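Local coordinates for nicotinate phosphoribosyltransferase (Saccharomyces cerevisiae, PDB 1VLP), which catalyses the first step of NAD synthesis from nicotinic acid, the ATP-dependent transfer of the phosphoribosyl group from phosphoribosyl diphosphate to nicotinate, giving nicotinate ribonucleotide, at residues I29-A34 / A243-M248; L202-I207 / K232-K237; E255-A260 / H399-S404. All blocks are in the same frame, centred on the assembly; numbering follows the deposited sequence. Where two conformers were deposited one is given.

Contact 1: I29-A34 / A243-M248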
loop_
_atom_site.group_PDB
_atom_site.type_symbol
_atom_site.label_atom_id
_atom_site.label_comp_id
_atom_site.label_asym_id
_atom_site.label_seq_id
_atom_site.Cartn_x
_atom_site.Cartn_y
_atom_site.Cartn_z
ATOM N N ILE A 29 -8.710 0.423 -4.416
ATOM C CA ILE A 29 -10.102 0.417 -4.762
ATOM C C ILE A 29 -10.972 1.132 -3.760
ATOM O O ILE A 29 -11.883 1.850 -4.134
ATOM C CB ILE A 29 -10.561 -1.059 -5.042
ATOM C CG1 ILE A 29 -9.794 -1.622 -6.258
ATOM C CG2 ILE A 29 -12.075 -1.195 -5.267
ATOM C CD1 ILE A 29 -10.002 -0.853 -7.581
ATOM N N THR A 30 -10.718 0.942 -2.476
ATOM C CA THR A 30 -11.510 1.688 -1.463
ATOM C C THR A 30 -11.211 3.196 -1.553
ATOM O O THR A 30 -12.163 3.996 -1.537
ATOM C CB THR A 30 -11.328 1.137 -0.048
ATOM O OG1 THR A 30 -9.943 1.079 0.289
ATOM C CG2 THR A 30 -11.933 -0.256 0.045
HETATM N N MSE A 31 -9.952 3.601 -1.720
HETATM C CA MSE A 31 -9.657 4.989 -2.005
HETATM C C MSE A 31 -10.340 5.516 -3.244
HETATM O O MSE A 31 -10.881 6.591 -3.244
HETATM C CB MSE A 31 -8.143 5.164 -2.238
HETATM C CG MSE A 31 -7.279 5.209 -1.019
HETATM SE SE MSE A 31 -7.649 6.904 -0.071
HETATM C CE MSE A 31 -7.100 8.109 -1.306
ATOM N N HIS A 32 -10.323 4.707 -4.299
ATOM C CA HIS A 32 -10.981 5.083 -5.552
ATOM C C HIS A 32 -12.475 5.393 -5.295
ATOM O O HIS A 32 -13.032 6.376 -5.754
ATOM C CB HIS A 32 -10.825 3.944 -6.573
ATOM C CG HIS A 32 -11.244 4.329 -7.959
ATOM N ND1 HIS A 32 -11.656 3.391 -8.897
ATOM C CD2 HIS A 32 -11.309 5.541 -8.578
ATOM C CE1 HIS A 32 -11.932 4.020 -10.036
ATOM N NE2 HIS A 32 -11.769 5.324 -9.857
ATOM N N ALA A 33 -13.132 4.491 -4.567
ATOM C CA ALA A 33 -14.543 4.691 -4.170
ATOM C C ALA A 33 -14.703 5.932 -3.323
ATOM O O ALA A 33 -15.616 6.718 -3.551
ATOM C CB ALA A 33 -15.067 3.498 -3.447
ATOM N N ALA A 34 -13.775 6.144 -2.390
ATOM C CA ALA A 34 -13.879 7.321 -1.504
ATOM C C ALA A 34 -13.695 8.632 -2.298
ATOM O O ALA A 34 -14.406 9.616 -2.086
ATOM C CB ALA A 34 -12.853 7.215 -0.350
ATOM N N ALA A 243 -5.294 4.720 3.318
ATOM C CA ALA A 243 -3.887 5.008 3.040
ATOM C C ALA A 243 -3.590 6.463 3.430
ATOM O O ALA A 243 -4.517 7.238 3.608
ATOM C CB ALA A 243 -3.573 4.817 1.548
ATOM N N HIS A 244 -2.321 6.817 3.542
ATOM C CA HIS A 244 -1.936 8.215 3.870
ATOM C C HIS A 244 -2.512 9.206 2.909
ATOM O O HIS A 244 -2.854 10.312 3.327
ATOM C CB HIS A 244 -0.423 8.425 3.940
ATOM C CG HIS A 244 0.262 7.632 5.006
ATOM N ND1 HIS A 244 0.108 7.892 6.350
ATOM C CD2 HIS A 244 1.072 6.546 4.917
ATOM C CE1 HIS A 244 0.823 7.013 7.041
ATOM N NE2 HIS A 244 1.423 6.191 6.191
ATOM N N GLU A 245 -2.644 8.810 1.636
ATOM C CA GLU A 245 -3.029 9.765 0.597
ATOM C C GLU A 245 -4.424 10.348 0.842
ATOM O O GLU A 245 -4.696 11.496 0.501
ATOM C CB GLU A 245 -2.838 9.164 -0.799
ATOM C CG GLU A 245 -3.734 8.141 -1.225
ATOM C CD GLU A 245 -3.527 7.755 -2.744
ATOM O OE1 GLU A 245 -3.686 8.665 -3.591
ATOM O OE2 GLU A 245 -3.332 6.579 -3.030
ATOM N N TRP A 246 -5.269 9.613 1.578
ATOM C CA TRP A 246 -6.577 10.107 1.976
ATOM C C TRP A 246 -6.496 11.332 2.824
ATOM O O TRP A 246 -6.987 12.380 2.408
ATOM C CB TRP A 246 -7.406 8.998 2.649
ATOM C CG TRP A 246 -8.784 9.423 2.972
ATOM C CD1 TRP A 246 -9.336 9.482 4.221
ATOM C CD2 TRP A 246 -9.821 9.820 2.060
ATOM N NE1 TRP A 246 -10.619 9.903 4.138
ATOM C CE2 TRP A 246 -10.959 10.118 2.839
ATOM C CE3 TRP A 246 -9.903 9.959 0.657
ATOM C CZ2 TRP A 246 -12.167 10.560 2.274
ATOM C CZ3 TRP A 246 -11.094 10.392 0.102
ATOM C CH2 TRP A 246 -12.200 10.682 0.894
ATOM N N VAL A 247 -5.910 11.271 4.023
ATOM C CA VAL A 247 -5.896 12.517 4.832
ATOM C C VAL A 247 -5.007 13.608 4.224
ATOM O O VAL A 247 -5.294 14.768 4.415
ATOM C CB VAL A 247 -5.606 12.335 6.369
ATOM C CG1 VAL A 247 -4.204 11.946 6.631
ATOM C CG2 VAL A 247 -5.980 13.657 7.154
HETATM N N MSE A 248 -3.934 13.219 3.545
HETATM C CA MSE A 248 -3.041 14.190 2.804
HETATM C C MSE A 248 -3.870 14.955 1.808
HETATM O O MSE A 248 -3.811 16.184 1.780
HETATM C CB MSE A 248 -1.894 13.462 2.125
HETATM C CG MSE A 248 -0.891 12.792 3.040
HETATM SE SE MSE A 248 0.387 11.749 2.022
HETATM C CE MSE A 248 1.275 13.182 1.043
#

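Contact 2: L202-I207 / K232-K237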
loop_
_atom_site.group_PDB
_atom_site.type_symbol
_atom_site.label_atom_id
_atom_site.label_comp_id
_atom_site.label_asym_id
_atom_site.label_seq_id
_atom_site.Cartn_x
_atom_site.Cartn_y
_atom_site.Cartn_z
ATOM N N LEU A 202 4.296 -17.296 -6.696
ATOM C CA LEU A 202 5.013 -18.387 -6.034
ATOM C C LEU A 202 4.962 -18.267 -4.526
ATOM O O LEU A 202 4.785 -19.269 -3.851
ATOM C CB LEU A 202 6.466 -18.463 -6.494
ATOM C CG LEU A 202 6.692 -19.001 -7.892
ATOM C CD1 LEU A 202 8.153 -18.762 -8.216
ATOM C CD2 LEU A 202 6.287 -20.458 -7.938
ATOM N N ILE A 203 5.094 -17.057 -3.981
ATOM C CA ILE A 203 4.991 -16.875 -2.526
ATOM C C ILE A 203 3.551 -17.111 -2.023
ATOM O O ILE A 203 3.360 -17.670 -0.956
ATOM C CB ILE A 203 5.719 -15.605 -2.010
ATOM C CG1 ILE A 203 4.973 -14.342 -2.344
ATOM C CG2 ILE A 203 7.169 -15.609 -2.471
ATOM C CD1 ILE A 203 3.852 -14.045 -1.377
HETATM N N MSE A 204 2.557 -16.801 -2.845
HETATM C CA MSE A 204 1.163 -17.141 -2.512
HETATM C C MSE A 204 1.010 -18.656 -2.397
HETATM O O MSE A 204 0.389 -19.176 -1.452
HETATM C CB MSE A 204 0.184 -16.594 -3.552
HETATM C CG MSE A 204 -0.109 -15.086 -3.490
HETATM SE SE MSE A 204 -0.755 -14.482 -1.728
HETATM C CE MSE A 204 -2.427 -15.591 -1.643
ATOM N N GLN A 205 1.558 -19.368 -3.377
ATOM C CA GLN A 205 1.652 -20.853 -3.329
ATOM C C GLN A 205 2.271 -21.369 -2.052
ATOM O O GLN A 205 1.715 -22.309 -1.431
ATOM C CB GLN A 205 2.382 -21.396 -4.562
ATOM C CG GLN A 205 1.604 -21.234 -5.831
ATOM C CD GLN A 205 2.356 -21.851 -7.017
ATOM O OE1 GLN A 205 2.846 -22.963 -6.901
ATOM N NE2 GLN A 205 2.481 -21.118 -8.121
ATOM N N GLY A 206 3.365 -20.745 -1.610
ATOM C CA GLY A 206 4.059 -21.175 -0.364
ATOM C C GLY A 206 3.270 -20.981 0.893
ATOM O O GLY A 206 3.165 -21.877 1.755
ATOM N N ILE A 207 2.632 -19.833 0.955
ATOM C CA ILE A 207 1.768 -19.465 2.088
ATOM C C ILE A 207 0.615 -20.476 2.141
ATOM O O ILE A 207 0.345 -21.061 3.200
ATOM C CB ILE A 207 1.272 -17.997 1.992
ATOM C CG1 ILE A 207 2.438 -17.001 2.222
ATOM C CG2 ILE A 207 0.110 -17.735 3.013
ATOM C CD1 ILE A 207 2.162 -15.578 1.801
ATOM N N LYS A 232 -8.715 -13.489 -4.839
ATOM C CA LYS A 232 -9.701 -14.205 -5.668
ATOM C C LYS A 232 -9.157 -15.560 -6.119
ATOM O O LYS A 232 -9.856 -16.574 -6.007
ATOM C CB LYS A 232 -10.110 -13.349 -6.860
ATOM C CG LYS A 232 -11.257 -13.932 -7.722
ATOM C CD LYS A 232 -11.630 -12.873 -8.775
ATOM C CE LYS A 232 -12.822 -13.304 -9.585
ATOM N NZ LYS A 232 -12.494 -14.519 -10.363
ATOM N N LYS A 233 -7.935 -15.572 -6.639
ATOM C CA LYS A 233 -7.312 -16.768 -7.143
ATOM C C LYS A 233 -7.165 -17.888 -6.083
ATOM O O LYS A 233 -7.464 -19.051 -6.349
ATOM C CB LYS A 233 -5.943 -16.455 -7.699
ATOM C CG LYS A 233 -5.240 -17.646 -8.356
ATOM C CD LYS A 233 -4.009 -17.279 -9.053
ATOM C CE LYS A 233 -3.320 -18.542 -9.571
ATOM N NZ LYS A 233 -2.044 -18.279 -10.307
ATOM N N TYR A 234 -6.686 -17.517 -4.902
ATOM C CA TYR A 234 -6.318 -18.470 -3.828
ATOM C C TYR A 234 -7.407 -18.674 -2.790
ATOM O O TYR A 234 -7.256 -19.496 -1.845
ATOM C CB TYR A 234 -4.965 -18.057 -3.224
ATOM C CG TYR A 234 -3.870 -18.374 -4.195
ATOM C CD1 TYR A 234 -3.382 -19.665 -4.321
ATOM C CD2 TYR A 234 -3.279 -17.377 -4.966
ATOM C CE1 TYR A 234 -2.389 -19.991 -5.230
ATOM C CE2 TYR A 234 -2.276 -17.691 -5.917
ATOM C CZ TYR A 234 -1.833 -19.000 -6.040
ATOM O OH TYR A 234 -0.841 -19.317 -6.949
ATOM N N GLY A 235 -8.549 -18.016 -3.006
ATOM C CA GLY A 235 -9.722 -18.206 -2.181
ATOM C C GLY A 235 -9.598 -17.688 -0.769
ATOM O O GLY A 235 -10.163 -18.275 0.157
ATOM N N VAL A 236 -8.896 -16.573 -0.616
ATOM C CA VAL A 236 -8.718 -15.895 0.678
ATOM C C VAL A 236 -9.267 -14.480 0.621
ATOM O O VAL A 236 -9.607 -13.958 -0.458
ATOM C CB VAL A 236 -7.222 -15.961 1.145
ATOM C CG1 VAL A 236 -6.748 -17.428 1.233
ATOM C CG2 VAL A 236 -6.298 -15.199 0.251
ATOM N N LYS A 237 -9.385 -13.837 1.785
ATOM C CA LYS A 237 -9.967 -12.484 1.845
ATOM C C LYS A 237 -9.023 -11.408 1.275
ATOM O O LYS A 237 -7.828 -11.437 1.533
ATOM C CB LYS A 237 -10.215 -12.099 3.307
ATOM C CG LYS A 237 -11.108 -10.908 3.508
#

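Contact 3: E255-A260 / H399-S404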
loop_
_atom_site.group_PDB
_atom_site.type_symbol
_atom_site.label_atom_id
_atom_site.label_comp_id
_atom_site.label_asym_id
_atom_site.label_seq_id
_atom_site.Cartn_x
_atom_site.Cartn_y
_atom_site.Cartn_z
ATOM N N GLU A 255 -6.074 23.250 2.649
ATOM C CA GLU A 255 -5.010 23.512 3.610
ATOM C C GLU A 255 -5.525 23.725 5.052
ATOM O O GLU A 255 -4.900 24.406 5.859
ATOM C CB GLU A 255 -4.080 24.625 3.098
ATOM C CG GLU A 255 -3.331 24.187 1.824
ATOM C CD GLU A 255 -2.153 25.076 1.508
ATOM O OE1 GLU A 255 -2.327 26.315 1.441
ATOM O OE2 GLU A 255 -1.045 24.536 1.331
ATOM N N ASP A 256 -6.664 23.102 5.373
ATOM C CA ASP A 256 -7.103 23.015 6.745
ATOM C C ASP A 256 -6.478 21.750 7.363
ATOM O O ASP A 256 -7.104 20.662 7.382
ATOM C CB ASP A 256 -8.635 22.940 6.848
ATOM C CG ASP A 256 -9.127 23.154 8.284
ATOM O OD1 ASP A 256 -8.313 23.067 9.247
ATOM O OD2 ASP A 256 -10.325 23.455 8.449
ATOM N N TYR A 257 -5.252 21.897 7.881
ATOM C CA TYR A 257 -4.584 20.774 8.499
ATOM C C TYR A 257 -5.109 20.582 9.898
ATOM O O TYR A 257 -5.165 19.455 10.365
ATOM C CB TYR A 257 -3.065 20.945 8.515
ATOM C CG TYR A 257 -2.462 20.732 7.148
ATOM C CD1 TYR A 257 -2.511 21.745 6.180
ATOM C CD2 TYR A 257 -1.876 19.511 6.804
ATOM C CE1 TYR A 257 -1.953 21.538 4.927
ATOM C CE2 TYR A 257 -1.337 19.298 5.573
ATOM C CZ TYR A 257 -1.365 20.317 4.636
ATOM O OH TYR A 257 -0.837 20.082 3.396
ATOM N N LEU A 258 -5.492 21.684 10.539
ATOM C CA LEU A 258 -5.994 21.649 11.935
ATOM C C LEU A 258 -7.186 20.677 12.068
ATOM O O LEU A 258 -7.318 20.011 13.078
ATOM C CB LEU A 258 -6.390 23.051 12.402
ATOM C CG LEU A 258 -6.710 23.229 13.894
ATOM C CD1 LEU A 258 -5.485 22.914 14.751
ATOM C CD2 LEU A 258 -7.204 24.640 14.169
ATOM N N HIS A 259 -8.045 20.607 11.056
ATOM C CA HIS A 259 -9.208 19.732 11.128
ATOM C C HIS A 259 -9.179 18.537 10.195
ATOM O O HIS A 259 -10.177 17.851 10.065
ATOM C CB HIS A 259 -10.477 20.540 10.883
ATOM C CG HIS A 259 -10.598 21.735 11.773
ATOM N ND1 HIS A 259 -10.534 23.025 11.296
ATOM C CD2 HIS A 259 -10.765 21.833 13.113
ATOM C CE1 HIS A 259 -10.680 23.869 12.306
ATOM N NE2 HIS A 259 -10.817 23.171 13.418
ATOM N N ALA A 260 -8.039 18.281 9.551
ATOM C CA ALA A 260 -7.947 17.265 8.492
ATOM C C ALA A 260 -8.161 15.827 9.007
ATOM O O ALA A 260 -8.863 15.058 8.363
ATOM C CB ALA A 260 -6.620 17.359 7.801
ATOM N N HIS A 399 0.621 21.977 -2.079
ATOM C CA HIS A 399 1.564 20.910 -1.719
ATOM C C HIS A 399 0.897 19.844 -0.835
ATOM O O HIS A 399 0.171 20.195 0.100
ATOM C CB HIS A 399 2.721 21.494 -0.915
ATOM C CG HIS A 399 3.586 22.435 -1.687
ATOM N ND1 HIS A 399 4.346 22.024 -2.757
ATOM C CD2 HIS A 399 3.794 23.767 -1.556
ATOM C CE1 HIS A 399 5.007 23.068 -3.243
ATOM N NE2 HIS A 399 4.678 24.133 -2.537
ATOM N N ALA A 400 1.185 18.575 -1.101
ATOM C CA ALA A 400 0.738 17.457 -0.270
ATOM C C ALA A 400 1.946 17.033 0.570
ATOM O O ALA A 400 3.050 16.908 0.031
ATOM C CB ALA A 400 0.259 16.307 -1.109
ATOM N N ILE A 401 1.746 16.817 1.871
ATOM C CA ILE A 401 2.874 16.481 2.774
ATOM C C ILE A 401 2.507 15.410 3.768
ATOM O O ILE A 401 1.334 15.173 4.022
ATOM C CB ILE A 401 3.366 17.704 3.589
ATOM C CG1 ILE A 401 2.255 18.252 4.536
ATOM C CG2 ILE A 401 3.866 18.782 2.655
ATOM C CD1 ILE A 401 2.731 18.886 5.764
ATOM N N LYS A 402 3.548 14.788 4.333
ATOM C CA LYS A 402 3.410 13.804 5.378
ATOM C C LYS A 402 4.448 14.094 6.457
ATOM O O LYS A 402 5.649 14.317 6.158
ATOM C CB LYS A 402 3.614 12.391 4.847
ATOM C CG LYS A 402 3.433 11.365 5.931
ATOM C CD LYS A 402 3.238 9.981 5.388
ATOM C CE LYS A 402 4.445 9.498 4.711
ATOM N NZ LYS A 402 4.438 8.010 4.769
ATOM N N ILE A 403 4.006 14.072 7.708
ATOM C CA ILE A 403 4.898 14.343 8.819
ATOM C C ILE A 403 5.472 13.013 9.299
ATOM O O ILE A 403 6.693 12.881 9.439
ATOM C CB ILE A 403 4.203 15.133 9.954
ATOM C CG1 ILE A 403 3.903 16.559 9.475
ATOM C CG2 ILE A 403 5.086 15.166 11.201
ATOM C CD1 ILE A 403 2.975 17.297 10.332
ATOM N N SER A 404 4.595 12.020 9.495
ATOM C CA SER A 404 4.934 10.693 10.051
ATOM C C SER A 404 5.261 10.829 11.536
ATOM O O SER A 404 5.240 11.909 12.078
ATOM C CB SER A 404 6.089 9.973 9.330
ATOM O OG SER A 404 7.333 10.256 9.928
HETATM O O HOH W 1 0.544 24.501 -0.520
HETATM O O HOH W 2 -1.044 17.194 2.701
#

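Contact 1: I29-A34 / A243-M248
Met31 and Trp246 supply most of the surface buried where helix 26-38 meets the beginning of helix 244-254, with Ala34 adding the next largest share. The short helical segments run nearly parallel, 23° apart, but their axes come no closer than 10.9 Å, so long side chains must fill the space. Met31, a selenomethionine here, was modelled in two conformers, and its details hold for one of them. In that one SE sits 3.4 Å from Trp246 CB and obliquely beside the indole, 4.9 Å from the centroid of the five-membered ring, a Met-aromatic contact. The chain, bent at chi2 and chi3, carries its methyl CE on to Glu245 CG. A flexible, unbranched apolar chain suits a space bounded by such different surfaces. Ala34 works the other way: its CB lies over the six-membered ring of Trp246, 4.0 Å from the centroid and 26° off the normal, a CH-pi contact in which a small methyl lets the broad ring come close to the helix. The indole reaches it because CG of Trp246 is turned away from its own backbone N (chi1 -175°), while NE1 donates to Ala264 O and so helps fix the ring. Met31 meets Glu245 mainly at its aliphatic CG; the carboxylate of this buried residue bonds to Tyr46 and forms a salt bridge with Lys28. The nicotinate pocket is probably close by, since Tyr27, a ligand residue by similarity, lies about 4 Å from Met31, side chain to side chain. Around the contact, Trp137 of helix 137-140 touches Met31, Glu245 and Trp246, while helix 260-272 brings Trp268 to Ala34 and Cys267 to Trp246.

Contact 2: L202-I207 / K232-K237
Met204 packs on the ring of Tyr234, joining two helices that flank strand 222-225: helix 197-213, in the beta-alpha-beta crossover between strands 186-188 and 222-225, and helix 228-234, which follows. The tight part is the aromatic face. Met204 CB stands over it, 4.0 Å from the ring centroid and 27° off the normal, a CH-pi contact. Bent at chi2 and chi3, the selenomethionine chain curls round so that Met204 CE comes 3.9 Å from Tyr234 CD2. Beyond that the fit slackens, and Met204 CE is 4.3 Å from Val236 CG2; this valine also rests on Leu222 and Thr225 of the strand. Gly235, directly after the helix, has a positive phi (69°), a conformation that glycine adopts with little strain. The outer side is polar and partly open to solvent. There Asp201 gathers three partners, accepting from Tyr234 OH and Gln205 NE2 and pairing with Lys233 NZ, so the tyrosine keeps its hydroxyl at the margin while its ring is covered. On the face opposite Met204, Lys233 CG lies 3.8 Å above the plane of the Tyr234 ring, toward its rim; at the phenolic end, Gln205 CG is 3.3 Å from Tyr234 OH.

Contact 3: E255-A260 / H399-S404
Tyr257 lays the end of its ring obliquely against Ile401, whose CG1 is 3.9 Å from CE2 of the tyrosine. The isoleucine presents this branch because CG1 lies between its own backbone N and carbonyl carbon (chi1 63°), and an apolar branched chain suits this buried place. Beyond it the phenol reaches the backbone through a water. Tyr257 OH bonds to this water at 3.0 Å, and the same water accepts from Ile401 N at 2.9 Å, so one solvent molecule joins the hydroxyl of the buried tyrosine to a backbone N-H. His399 O, 3.4 Å from Tyr257 OH, is too poorly angled for a bond and is instead served by Ser252 OG. With a phenylalanine in place of Tyr257, the water at Ile401 N would lose its hydroxyl partner and would probably be less firmly held. Phe285 meets the Tyr257 ring edge-to-face, and Val420 of helix 414-423 touches both Tyr257 and Ile401. A second water lies between Glu255 OE2 and His399 N, but its modelled distance to the carboxylate is implausibly short, making that bridge doubtful in detail. The turn carrying Tyr257 is braced from within. His259 ND1 donates to Asp256 OD2 at 2.9 Å, nearly straight at 169° and on the syn side of the carboxylate, while His259 N reaches Asp256 OD1 from above the carboxylate plane. The acceptance of a backbone N-H three residues on makes this an Asx motif, here in the tight connection between helices 244-254 and 260-272, with His259 at the N-cap position of the second.

In the fold
Helix 244-254 connects contacts 1 and 3: it begins in contact 1 and leads into the 255-260 turn. Their centres are 14 Å apart and they touch, with Met248 CG 3.4 Å from Ile401 O and His244 CD2 3.7 Å from Lys402 NZ. His244, the phosphohistidine by similarity but unmodified here, thus lies at this junction. Contact 2 stands apart, its centre 25 Å from that of contact 1 and 37 Å from that of contact 3, which lies on the opposite side of the chain's centre. Measured side chain to side chain, Met31 is about 9 Å from Arg306 and Met204 about 10 Å from Phe189, both nicotinate ligands by similarity. Contact 3 lies away from the annotated sites.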